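Local coordinates for methyltransferase-like protein 5 (Pyrococcus horikoshii, PDB 1WY7) that binds S-adenosyl-L-homocysteine in a methyltransferase fold and is probably an S-adenosylmethionine-dependent methyltransferase acting on RNA, at residues N33-L38 / T60-Y65; L39-S44 / H171-K176; A54-G59 / L135-I140; G66-G71 / E90-F95. All coordinates share one frame; numbering follows the deposited sequence.

Interaction 1: residues N33-L38 / T60-Y65; sequences NAASEL and TGVLSY. With SAH (S-adenosyl-L-homocysteine), chain E.
Ala-35 meets both Val-62 and Leu-63 with its single methyl, and on helix 32-44 it is the residue through which 33-38 touches 60-65. Before it in the segment, Asn-33 turns off to the carbonyl of Lys-176 through ND2. Ala-35 CB then lies 3.8 Å from CG1 of Val-62 and 3.9 Å from CD2 of Leu-63. Val-62 carries CG1 anti to its backbone N (chi1 172°), which sends that methyl to the alanine while CG2 stays on the ligand side. Further along, Leu-38 points the same way but stops short of close contact. The start of helix 62-69 also grips the cofactor product: Val-62 N donates to the carboxylate O of SAH at 2.8 Å, with a bent N-H...O angle of 140°, and the SAH amino N reaches Thr-60 OG1 in a weak bond of 3.3 Å. Leu-63 CG lies 3.9 Å from SAH OXT. With an alanine in place of Leu-63, the Ala-35 methyl would probably lose one of its two partners and a gap would open beside the SAH carboxylate. Helix 6-13 adds Leu-12 against Ala-35, and strand 191-202 backs Leu-38 with Ile-197.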
# COMPACT_ATOMS: atom_id res chain seq x y z
N ASN A 33 12.29 -0.65 2.82
CA ASN A 33 12.24 -0.46 4.26
C ASN A 33 10.84 -0.14 4.76
O ASN A 33 10.34 -0.78 5.68
CB ASN A 33 13.23 0.64 4.70
CG ASN A 33 12.75 2.04 4.36
OD1 ASN A 33 12.43 2.35 3.20
ND2 ASN A 33 12.71 2.91 5.37
N ALA A 34 10.19 0.84 4.15
CA ALA A 34 8.84 1.21 4.55
C ALA A 34 7.89 0.04 4.32
O ALA A 34 7.07 -0.28 5.18
CB ALA A 34 8.36 2.44 3.76
N ALA A 35 8.03 -0.61 3.16
CA ALA A 35 7.19 -1.76 2.83
C ALA A 35 7.34 -2.85 3.88
O ALA A 35 6.35 -3.45 4.32
CB ALA A 35 7.59 -2.30 1.47
N SER A 36 8.59 -3.13 4.26
CA SER A 36 8.92 -4.13 5.28
C SER A 36 8.25 -3.78 6.60
O SER A 36 7.70 -4.65 7.25
CB SER A 36 10.43 -4.19 5.55
OG SER A 36 11.11 -4.70 4.43
N GLU A 37 8.34 -2.52 7.01
CA GLU A 37 7.74 -2.07 8.26
C GLU A 37 6.24 -2.31 8.28
O GLU A 37 5.69 -2.90 9.21
CB GLU A 37 7.97 -0.58 8.47
CG GLU A 37 9.38 -0.19 8.89
CD GLU A 37 9.70 -0.52 10.35
OE1 GLU A 37 10.78 -0.10 10.82
OE2 GLU A 37 8.89 -1.18 11.05
N LEU A 38 5.57 -1.85 7.23
CA LEU A 38 4.12 -1.99 7.17
C LEU A 38 3.71 -3.46 7.21
O LEU A 38 2.83 -3.83 7.98
CB LEU A 38 3.58 -1.31 5.89
CG LEU A 38 2.07 -1.40 5.61
CD1 LEU A 38 1.65 -0.33 4.60
CD2 LEU A 38 1.72 -2.80 5.09
N THR A 60 3.75 -1.71 -8.94
CA THR A 60 4.62 -2.81 -9.35
C THR A 60 4.43 -4.07 -8.50
O THR A 60 5.01 -5.11 -8.80
CB THR A 60 6.13 -2.44 -9.29
OG1 THR A 60 6.50 -2.10 -7.95
CG2 THR A 60 6.42 -1.28 -10.20
N GLY A 61 3.62 -3.96 -7.44
CA GLY A 61 3.37 -5.12 -6.60
C GLY A 61 4.28 -5.38 -5.40
O GLY A 61 4.29 -6.48 -4.88
N VAL A 62 5.02 -4.38 -4.94
CA VAL A 62 5.92 -4.59 -3.79
C VAL A 62 5.15 -5.08 -2.55
O VAL A 62 5.52 -6.09 -1.95
CB VAL A 62 6.68 -3.31 -3.40
CG1 VAL A 62 7.44 -3.53 -2.11
CG2 VAL A 62 7.65 -2.91 -4.51
N LEU A 63 4.09 -4.35 -2.18
CA LEU A 63 3.30 -4.73 -1.02
C LEU A 63 2.61 -6.07 -1.21
O LEU A 63 2.52 -6.88 -0.28
CB LEU A 63 2.25 -3.65 -0.71
CG LEU A 63 2.79 -2.29 -0.26
CD1 LEU A 63 1.63 -1.39 0.12
CD2 LEU A 63 3.73 -2.47 0.95
N SER A 64 2.12 -6.30 -2.42
CA SER A 64 1.43 -7.54 -2.75
C SER A 64 2.37 -8.73 -2.62
O SER A 64 2.01 -9.76 -2.04
CB SER A 64 0.92 -7.49 -4.20
OG SER A 64 -0.09 -6.52 -4.34
N TYR A 65 3.57 -8.58 -3.18
CA TYR A 65 4.58 -9.63 -3.14
C TYR A 65 4.92 -9.98 -1.68
O TYR A 65 4.93 -11.16 -1.30
CB TYR A 65 5.83 -9.17 -3.90
CG TYR A 65 6.91 -10.21 -4.03
CD1 TYR A 65 7.91 -10.33 -3.06
CD2 TYR A 65 6.96 -11.06 -5.12
CE1 TYR A 65 8.93 -11.27 -3.19
CE2 TYR A 65 7.97 -12.00 -5.27
CZ TYR A 65 8.95 -12.10 -4.30
OH TYR A 65 9.97 -13.01 -4.45
N SAH E . 4.89 0.45 -6.51
CA SAH E . 4.16 0.74 -5.26
CB SAH E . 2.92 1.56 -5.63
CG SAH E . 3.34 2.99 -5.56
SD SAH E . 2.26 4.37 -5.98
C SAH E . 3.88 -0.59 -4.60
O SAH E . 4.60 -1.58 -4.93
OXT SAH E . 2.92 -0.56 -3.76
C5' SAH E . 0.59 3.75 -5.97
C4' SAH E . -0.11 3.44 -7.30
O4' SAH E . -1.41 4.08 -7.31
C3' SAH E . 0.53 4.01 -8.56
O3' SAH E . 1.17 2.86 -9.16
C2' SAH E . -0.62 4.47 -9.46
O2' SAH E . -0.68 4.13 -10.83
C1' SAH E . -1.86 4.07 -8.64
N9 SAH E . -2.99 4.99 -8.76
C8 SAH E . -3.02 6.37 -8.83
N7 SAH E . -4.23 6.87 -8.91
C5 SAH E . -5.06 5.75 -8.90
C6 SAH E . -6.47 5.57 -8.96
N6 SAH E . -7.32 6.62 -9.03
N1 SAH E . -7.00 4.30 -8.93
C2 SAH E . -6.15 3.26 -8.85
N3 SAH E . -4.80 3.29 -8.79
C4 SAH E . -4.30 4.58 -8.82

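Interaction 2: residues L39-S44 / H171-K176; sequences LWLAYS and HRLTTK
Leu-41, on the last turns of helix 32-44, faces His-171 and Leu-173 of strand 167-179, with the backbones well separated: the nearest CA atoms, those of Leu-41 and His-171, are 9.0 Å apart. Side chains alone bridge that distance. His-171 and Leu-173, two positions apart on an extended strand, turn to the same side and both point at the helix, whereas Arg-172 between them points away. Leu-41 reaches out with CG anti to its backbone N (chi1 169°), and its fork divides the work. CD1 comes to the imidazole at CD2 of His-171, 4.1 Å away, approaching the ring at a slant. CD2 lies 4.1 Å from CB of the same histidine and 4.2 Å from CG of Leu-173, so this methyl touches both strand residues. These are loose van der Waals touches near the surface, with the leucine as their common centre. Close by, Ser-44 OG folds back to donate to the Leu-41 carbonyl O at 2.8 Å, a bond within the last turn that is tilted 28° from the carbonyl plane. Tyr-145 of strand 143-149 also touches Leu-41, and strand 167-179 pairs with strand 191-202 through His-171 and Leu-173. Here the C-terminal part of a helix covering one face of the seven-stranded, mixed sheet of a Rossmann-like methyltransferase reaches, through one leucine, to its outermost strand 167-179, among the antiparallel strands.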
# COMPACT_ATOMS: atom_id res chain seq x y z
N LEU A 39 4.36 -4.28 6.38
CA LEU A 39 4.05 -5.70 6.28
C LEU A 39 4.38 -6.50 7.54
O LEU A 39 3.60 -7.36 7.95
CB LEU A 39 4.78 -6.32 5.08
CG LEU A 39 4.25 -5.93 3.70
CD1 LEU A 39 5.26 -6.28 2.64
CD2 LEU A 39 2.94 -6.65 3.44
N TRP A 40 5.53 -6.22 8.15
CA TRP A 40 5.90 -6.95 9.35
C TRP A 40 4.92 -6.63 10.46
O TRP A 40 4.50 -7.51 11.20
CB TRP A 40 7.31 -6.58 9.80
CG TRP A 40 7.86 -7.63 10.67
CD1 TRP A 40 7.97 -7.60 12.03
CD2 TRP A 40 8.27 -8.94 10.26
NE1 TRP A 40 8.43 -8.81 12.50
CE2 TRP A 40 8.62 -9.65 11.43
CE3 TRP A 40 8.38 -9.58 9.02
CZ2 TRP A 40 9.07 -10.98 11.39
CZ3 TRP A 40 8.83 -10.89 8.98
CH2 TRP A 40 9.17 -11.58 10.16
N LEU A 41 4.54 -5.35 10.57
CA LEU A 41 3.58 -4.93 11.58
C LEU A 41 2.27 -5.70 11.38
O LEU A 41 1.73 -6.29 12.33
CB LEU A 41 3.30 -3.43 11.47
CG LEU A 41 2.12 -2.93 12.30
CD1 LEU A 41 2.40 -3.17 13.77
CD2 LEU A 41 1.90 -1.44 12.04
N ALA A 42 1.76 -5.69 10.15
CA ALA A 42 0.52 -6.39 9.85
C ALA A 42 0.67 -7.87 10.12
O ALA A 42 -0.22 -8.50 10.68
CB ALA A 42 0.13 -6.17 8.38
N TYR A 43 1.79 -8.44 9.71
CA TYR A 43 2.02 -9.87 9.92
C TYR A 43 2.06 -10.20 11.41
O TYR A 43 1.40 -11.14 11.85
CB TYR A 43 3.31 -10.31 9.23
CG TYR A 43 3.72 -11.73 9.53
CD1 TYR A 43 4.61 -12.01 10.57
CD2 TYR A 43 3.21 -12.79 8.80
CE1 TYR A 43 4.98 -13.32 10.87
CE2 TYR A 43 3.57 -14.11 9.08
CZ TYR A 43 4.45 -14.36 10.12
OH TYR A 43 4.80 -15.66 10.42
N SER A 44 2.79 -9.39 12.17
CA SER A 44 2.92 -9.62 13.60
C SER A 44 1.60 -9.52 14.36
O SER A 44 1.45 -10.08 15.44
CB SER A 44 3.92 -8.65 14.21
OG SER A 44 3.35 -7.36 14.29
N HIS A 171 -2.21 1.99 15.41
CA HIS A 171 -0.75 2.07 15.33
C HIS A 171 -0.34 3.09 14.30
O HIS A 171 -1.03 3.28 13.29
CB HIS A 171 -0.14 0.73 14.90
CG HIS A 171 -0.42 -0.40 15.82
ND1 HIS A 171 -1.67 -0.98 15.93
CD2 HIS A 171 0.39 -1.11 16.64
CE1 HIS A 171 -1.61 -2.00 16.77
NE2 HIS A 171 -0.37 -2.10 17.21
N ARG A 172 0.78 3.74 14.54
CA ARG A 172 1.33 4.71 13.61
C ARG A 172 2.84 4.67 13.79
O ARG A 172 3.35 5.06 14.84
CB ARG A 172 0.81 6.13 13.87
CG ARG A 172 1.28 7.15 12.81
CD ARG A 172 1.01 8.61 13.21
NE ARG A 172 2.03 9.11 14.13
CZ ARG A 172 1.94 10.25 14.80
NH1 ARG A 172 2.93 10.62 15.62
NH2 ARG A 172 0.88 11.03 14.68
N LEU A 173 3.55 4.18 12.78
CA LEU A 173 5.00 4.10 12.83
C LEU A 173 5.55 5.16 11.90
O LEU A 173 5.07 5.32 10.78
CB LEU A 173 5.49 2.72 12.40
CG LEU A 173 4.83 1.45 12.97
CD1 LEU A 173 5.82 0.31 12.82
CD2 LEU A 173 4.42 1.62 14.42
N THR A 174 6.56 5.88 12.36
CA THR A 174 7.15 6.92 11.54
C THR A 174 8.56 6.55 11.08
O THR A 174 9.40 6.14 11.89
CB THR A 174 7.18 8.25 12.32
OG1 THR A 174 5.88 8.50 12.86
CG2 THR A 174 7.58 9.40 11.40
N THR A 175 8.79 6.65 9.77
CA THR A 175 10.08 6.34 9.16
C THR A 175 10.39 7.26 7.99
O THR A 175 9.50 7.88 7.41
CB THR A 175 10.17 4.91 8.57
OG1 THR A 175 8.87 4.49 8.15
CG2 THR A 175 10.76 3.93 9.57
N LYS A 176 11.66 7.32 7.64
CA LYS A 176 12.12 8.14 6.53
C LYS A 176 12.37 7.21 5.36
O LYS A 176 13.00 6.16 5.51
CB LYS A 176 13.43 8.84 6.90
CG LYS A 176 13.48 9.29 8.35
CD LYS A 176 14.72 10.13 8.66
CE LYS A 176 14.54 11.57 8.19
NZ LYS A 176 15.64 12.45 8.68

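Interaction 3: residues A54-G59 / L135-I140; sequences ADLGAG and LKAFEI. With SAH (S-adenosyl-L-homocysteine), chain E.
Leu-56 and Ala-137 bring together the first beta strand and a flanking helix in the alpha-beta-alpha sandwich of a Rossmann-like methyltransferase. Strand 54-56 and helix 135-140 run nearly antiparallel, at 167°, with their axes 10.4 Å apart at closest approach. The side chain of Leu-56 is the main bridge. Its CB points toward the helix, and CG stands anti to the carbonyl carbon (chi1 -84°), carrying the fork across the gap. At the tip CD2 does the touching: it lies 4.0 Å from the backbone N of Ala-137 and 4.1 Å from the CB of that residue, and it also reaches CG of Lys-136. The other branch, CD1, turns back along the strand to within 3.8 Å of Ala-54 CB. Val-106, whose backbone N binds SAH, packs against Leu-56 as well, and Val-116 and Met-118 of strand 115-118 touch both Leu-56 and Ala-137.

Lys-136 starts out toward the strand; the chain then bends off, and NZ finishes away from the strand, hydrogen-bonded to the carbonyl O of Phe-109.

Beyond the strand, the chain turns through Gly-57, Ala-58 and Gly-59 against the ligand. Both glycines have positive phi, and a CB on Gly-57 would run into SAH O4', one on Gly-59 into SAH CB. Gly-57 O comes within 3.2 Å of SAH C5'. At the other end of the contact, CD1 of Ile-140 meets the methyl CB of Ala-54 at 4.0 Å.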
# COMPACT_ATOMS: atom_id res chain seq x y z
N ALA A 54 -6.33 -6.87 -0.03
CA ALA A 54 -6.47 -5.99 -1.18
C ALA A 54 -5.32 -5.00 -1.11
O ALA A 54 -5.07 -4.39 -0.06
CB ALA A 54 -7.82 -5.26 -1.13
N ASP A 55 -4.61 -4.85 -2.22
CA ASP A 55 -3.49 -3.91 -2.32
C ASP A 55 -3.98 -2.78 -3.24
O ASP A 55 -3.98 -2.93 -4.47
CB ASP A 55 -2.27 -4.64 -2.92
CG ASP A 55 -1.05 -3.76 -3.04
OD1 ASP A 55 0.00 -4.26 -3.52
OD2 ASP A 55 -1.12 -2.56 -2.65
N LEU A 56 -4.41 -1.67 -2.65
CA LEU A 56 -4.92 -0.54 -3.43
C LEU A 56 -3.77 0.31 -3.96
O LEU A 56 -2.91 0.77 -3.19
CB LEU A 56 -5.89 0.28 -2.56
CG LEU A 56 -7.35 -0.21 -2.50
CD1 LEU A 56 -7.44 -1.71 -2.55
CD2 LEU A 56 -8.02 0.33 -1.24
N GLY A 57 -3.78 0.53 -5.28
CA GLY A 57 -2.71 1.26 -5.92
C GLY A 57 -1.50 0.34 -5.92
O GLY A 57 -0.38 0.76 -5.60
N ALA A 58 -1.73 -0.92 -6.29
CA ALA A 58 -0.69 -1.96 -6.28
C ALA A 58 0.60 -1.65 -7.05
O ALA A 58 1.67 -2.18 -6.72
CB ALA A 58 -1.28 -3.29 -6.77
N GLY A 59 0.49 -0.81 -8.08
CA GLY A 59 1.67 -0.45 -8.86
C GLY A 59 2.48 -1.64 -9.36
O GLY A 59 1.97 -2.48 -10.11
N LEU A 135 -11.43 6.17 1.49
CA LEU A 135 -12.87 5.87 1.44
C LEU A 135 -13.11 4.42 1.03
O LEU A 135 -13.88 3.72 1.67
CB LEU A 135 -13.61 6.80 0.46
CG LEU A 135 -14.27 8.05 1.05
CD1 LEU A 135 -14.94 8.86 -0.06
CD2 LEU A 135 -15.29 7.62 2.10
N LYS A 136 -12.48 3.99 -0.06
CA LYS A 136 -12.65 2.62 -0.53
C LYS A 136 -12.14 1.60 0.51
O LYS A 136 -12.81 0.62 0.80
CB LYS A 136 -11.90 2.43 -1.85
CG LYS A 136 -11.99 1.04 -2.43
CD LYS A 136 -13.43 0.62 -2.66
CE LYS A 136 -14.16 1.60 -3.58
NZ LYS A 136 -15.58 1.23 -3.68
N ALA A 137 -10.96 1.85 1.06
CA ALA A 137 -10.40 0.95 2.07
C ALA A 137 -11.37 0.79 3.24
O ALA A 137 -11.65 -0.32 3.68
CB ALA A 137 -9.03 1.49 2.58
N PHE A 138 -11.89 1.90 3.74
CA PHE A 138 -12.83 1.85 4.86
C PHE A 138 -14.11 1.11 4.49
O PHE A 138 -14.73 0.45 5.32
CB PHE A 138 -13.14 3.27 5.32
CG PHE A 138 -11.97 3.97 5.92
CD1 PHE A 138 -11.85 5.35 5.84
CD2 PHE A 138 -10.96 3.24 6.55
CE1 PHE A 138 -10.75 6.00 6.37
CE2 PHE A 138 -9.85 3.88 7.09
CZ PHE A 138 -9.75 5.26 7.00
N GLU A 139 -14.49 1.23 3.23
CA GLU A 139 -15.69 0.60 2.69
C GLU A 139 -15.59 -0.93 2.58
O GLU A 139 -16.52 -1.65 2.95
CB GLU A 139 -15.94 1.20 1.30
CG GLU A 139 -17.35 1.08 0.78
CD GLU A 139 -17.40 0.96 -0.74
OE1 GLU A 139 -16.60 1.63 -1.44
OE2 GLU A 139 -18.25 0.20 -1.24
N ILE A 140 -14.46 -1.42 2.07
CA ILE A 140 -14.31 -2.86 1.85
C ILE A 140 -13.63 -3.71 2.92
O ILE A 140 -13.61 -4.94 2.80
CB ILE A 140 -13.57 -3.16 0.51
CG1 ILE A 140 -12.11 -2.68 0.59
CG2 ILE A 140 -14.26 -2.47 -0.64
CD1 ILE A 140 -11.24 -3.16 -0.59
N SAH E . 4.89 0.45 -6.51
CA SAH E . 4.16 0.74 -5.26
CB SAH E . 2.92 1.56 -5.63
CG SAH E . 3.34 2.99 -5.56
SD SAH E . 2.26 4.37 -5.98
C SAH E . 3.88 -0.59 -4.60
O SAH E . 4.60 -1.58 -4.93
OXT SAH E . 2.92 -0.56 -3.76
C5' SAH E . 0.59 3.75 -5.97
C4' SAH E . -0.11 3.44 -7.30
O4' SAH E . -1.41 4.08 -7.31
C3' SAH E . 0.53 4.01 -8.56
O3' SAH E . 1.17 2.86 -9.16
C2' SAH E . -0.62 4.47 -9.46
O2' SAH E . -0.68 4.13 -10.83
C1' SAH E . -1.86 4.07 -8.64
N9 SAH E . -2.99 4.99 -8.76
C8 SAH E . -3.02 6.37 -8.83
N7 SAH E . -4.23 6.87 -8.91
C5 SAH E . -5.06 5.75 -8.90
C6 SAH E . -6.47 5.57 -8.96
N6 SAH E . -7.32 6.62 -9.03
N1 SAH E . -7.00 4.30 -8.93
C2 SAH E . -6.15 3.26 -8.85
N3 SAH E . -4.80 3.29 -8.79
C4 SAH E . -4.30 4.58 -8.82

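Interaction 4: residues G66-G71 / E90-F95; sequences GALLLG and ENLGEF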
# COMPACT_ATOMS: atom_id res chain seq x y z
N GLY A 66 5.17 -8.95 -0.88
CA GLY A 66 5.50 -9.14 0.52
C GLY A 66 4.40 -9.87 1.27
O GLY A 66 4.67 -10.78 2.08
N ALA A 67 3.15 -9.49 1.00
CA ALA A 67 2.01 -10.12 1.65
C ALA A 67 1.95 -11.60 1.30
O ALA A 67 1.78 -12.45 2.18
CB ALA A 67 0.70 -9.43 1.23
N LEU A 68 2.09 -11.91 0.01
CA LEU A 68 2.07 -13.29 -0.44
C LEU A 68 3.23 -14.03 0.23
O LEU A 68 3.08 -15.14 0.72
CB LEU A 68 2.24 -13.39 -1.96
CG LEU A 68 1.06 -13.34 -2.93
CD1 LEU A 68 -0.11 -14.17 -2.42
CD2 LEU A 68 0.65 -11.93 -3.12
N LEU A 69 4.39 -13.38 0.22
CA LEU A 69 5.59 -13.93 0.82
C LEU A 69 5.34 -14.24 2.30
O LEU A 69 5.84 -15.23 2.84
CB LEU A 69 6.73 -12.90 0.69
CG LEU A 69 8.19 -13.34 0.76
CD1 LEU A 69 8.49 -13.90 2.13
CD2 LEU A 69 8.46 -14.37 -0.34
N LEU A 70 4.55 -13.40 2.96
CA LEU A 70 4.25 -13.60 4.36
C LEU A 70 3.04 -14.49 4.64
O LEU A 70 2.57 -14.55 5.76
CB LEU A 70 4.11 -12.25 5.07
CG LEU A 70 5.37 -11.62 5.67
CD1 LEU A 70 6.55 -11.80 4.77
CD2 LEU A 70 5.12 -10.15 5.93
N GLY A 71 2.53 -15.16 3.61
CA GLY A 71 1.42 -16.08 3.83
C GLY A 71 -0.01 -15.65 3.56
O GLY A 71 -0.94 -16.30 4.03
N GLU A 90 4.71 -9.81 -13.67
CA GLU A 90 6.01 -10.45 -13.72
C GLU A 90 6.59 -10.58 -12.32
O GLU A 90 7.15 -11.62 -11.96
CB GLU A 90 6.97 -9.68 -14.62
CG GLU A 90 8.17 -10.53 -15.03
CD GLU A 90 9.21 -9.75 -15.80
OE1 GLU A 90 8.82 -9.02 -16.74
OE2 GLU A 90 10.41 -9.87 -15.48
N ASN A 91 6.45 -9.53 -11.51
CA ASN A 91 6.98 -9.57 -10.15
C ASN A 91 6.34 -10.66 -9.29
O ASN A 91 7.03 -11.30 -8.49
CB ASN A 91 6.82 -8.21 -9.48
CG ASN A 91 7.89 -7.21 -9.89
OD1 ASN A 91 9.01 -7.60 -10.19
ND2 ASN A 91 7.55 -5.93 -9.89
N LEU A 92 5.04 -10.88 -9.45
CA LEU A 92 4.32 -11.90 -8.67
C LEU A 92 4.28 -13.26 -9.36
O LEU A 92 3.49 -14.14 -8.99
CB LEU A 92 2.88 -11.46 -8.39
CG LEU A 92 2.60 -10.14 -7.66
CD1 LEU A 92 1.17 -10.17 -7.13
CD2 LEU A 92 3.56 -9.96 -6.52
N GLY A 93 5.13 -13.44 -10.37
CA GLY A 93 5.18 -14.69 -11.11
C GLY A 93 5.24 -15.96 -10.28
O GLY A 93 4.61 -16.94 -10.63
N GLU A 94 5.97 -15.95 -9.17
CA GLU A 94 6.09 -17.14 -8.34
C GLU A 94 4.86 -17.44 -7.48
O GLU A 94 4.81 -18.47 -6.80
CB GLU A 94 7.34 -17.04 -7.48
CG GLU A 94 7.52 -15.67 -6.87
CD GLU A 94 8.88 -15.49 -6.22
OE1 GLU A 94 9.18 -16.23 -5.26
OE2 GLU A 94 9.64 -14.61 -6.68
N PHE A 95 3.87 -16.56 -7.49
CA PHE A 95 2.67 -16.79 -6.71
C PHE A 95 1.48 -16.93 -7.63
O PHE A 95 0.34 -16.66 -7.25
CB PHE A 95 2.44 -15.64 -5.72
CG PHE A 95 3.48 -15.55 -4.66
CD1 PHE A 95 4.49 -14.60 -4.74
CD2 PHE A 95 3.47 -16.43 -3.59
CE1 PHE A 95 5.49 -14.53 -3.76
CE2 PHE A 95 4.46 -16.38 -2.60
CZ PHE A 95 5.47 -15.42 -2.69
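Leu-68 sets its CB over one face of the Phe-95 ring, and this is the tight part of the contact. That CB sits 3.5 Å from the ring centroid, only 5° off the normal, a CH-pi contact over the centre of the face. Its CG reaches over the root of the ring, 3.7 Å from CG of Phe-95, so that leucine and phenylalanine run past each other in opposite directions. In Phe-95, CG is anti to the carbonyl carbon (chi1 -66°), which turns the ring back against helix 62-69. Deeper in, the contact is looser: CD2 of Leu-68 meets CD1 of Leu-92 at 4.4 Å. Leu-92 goes on to Cys-77 of strand 74-79, and Val-75 of that strand also touches Leu-68.

The solvent side belongs to Leu-69. Its CD2 comes to the edge of the phenyl ring, in its plane, 3.9 Å from CZ, while its own surface remains exposed. With an alanine here instead of Phe-95, Leu-68 would probably lose the aromatic face over which its CB sits, and Leu-69 CD2 would lose its neighbour. Just past these leucines the helix closes in a Schellman motif, Ala-72 N binding Ala-67 O and Gly-71 N binding Leu-68 O, with Gly-71 at positive phi. The side chains that meet are all apolar, which implies that 66-71 and 90-95 are joined by the CH-pi contact and apolar packing; hydrogen bonds between the same parts lie nearer the pocket.

Helix 32-44 supplies interactions 1 and 2, whose centres lie 11 Å apart, and helix 62-69 supplies interactions 1 and 4, also 11 Å apart. SAH is touched by interactions 1 and 3: the first holds the carboxylate end, the second runs along the ribose and reaches the carboxyl carbon, and Leu-63 CB packs on Asp-55 OD1 where they meet. Interaction 4 stands back from the pocket, Leu-92 about 9 Å from SAH by side chain, yet Asn-91 ND2 bonds Thr-60 O at 2.9 Å and Glu-94 OE2 bonds Tyr-65 OH. Interaction 2 lies away from the ligand site; it and interaction 3 do not touch, with nearest atoms about 8 Å apart, but both reach the same sheet.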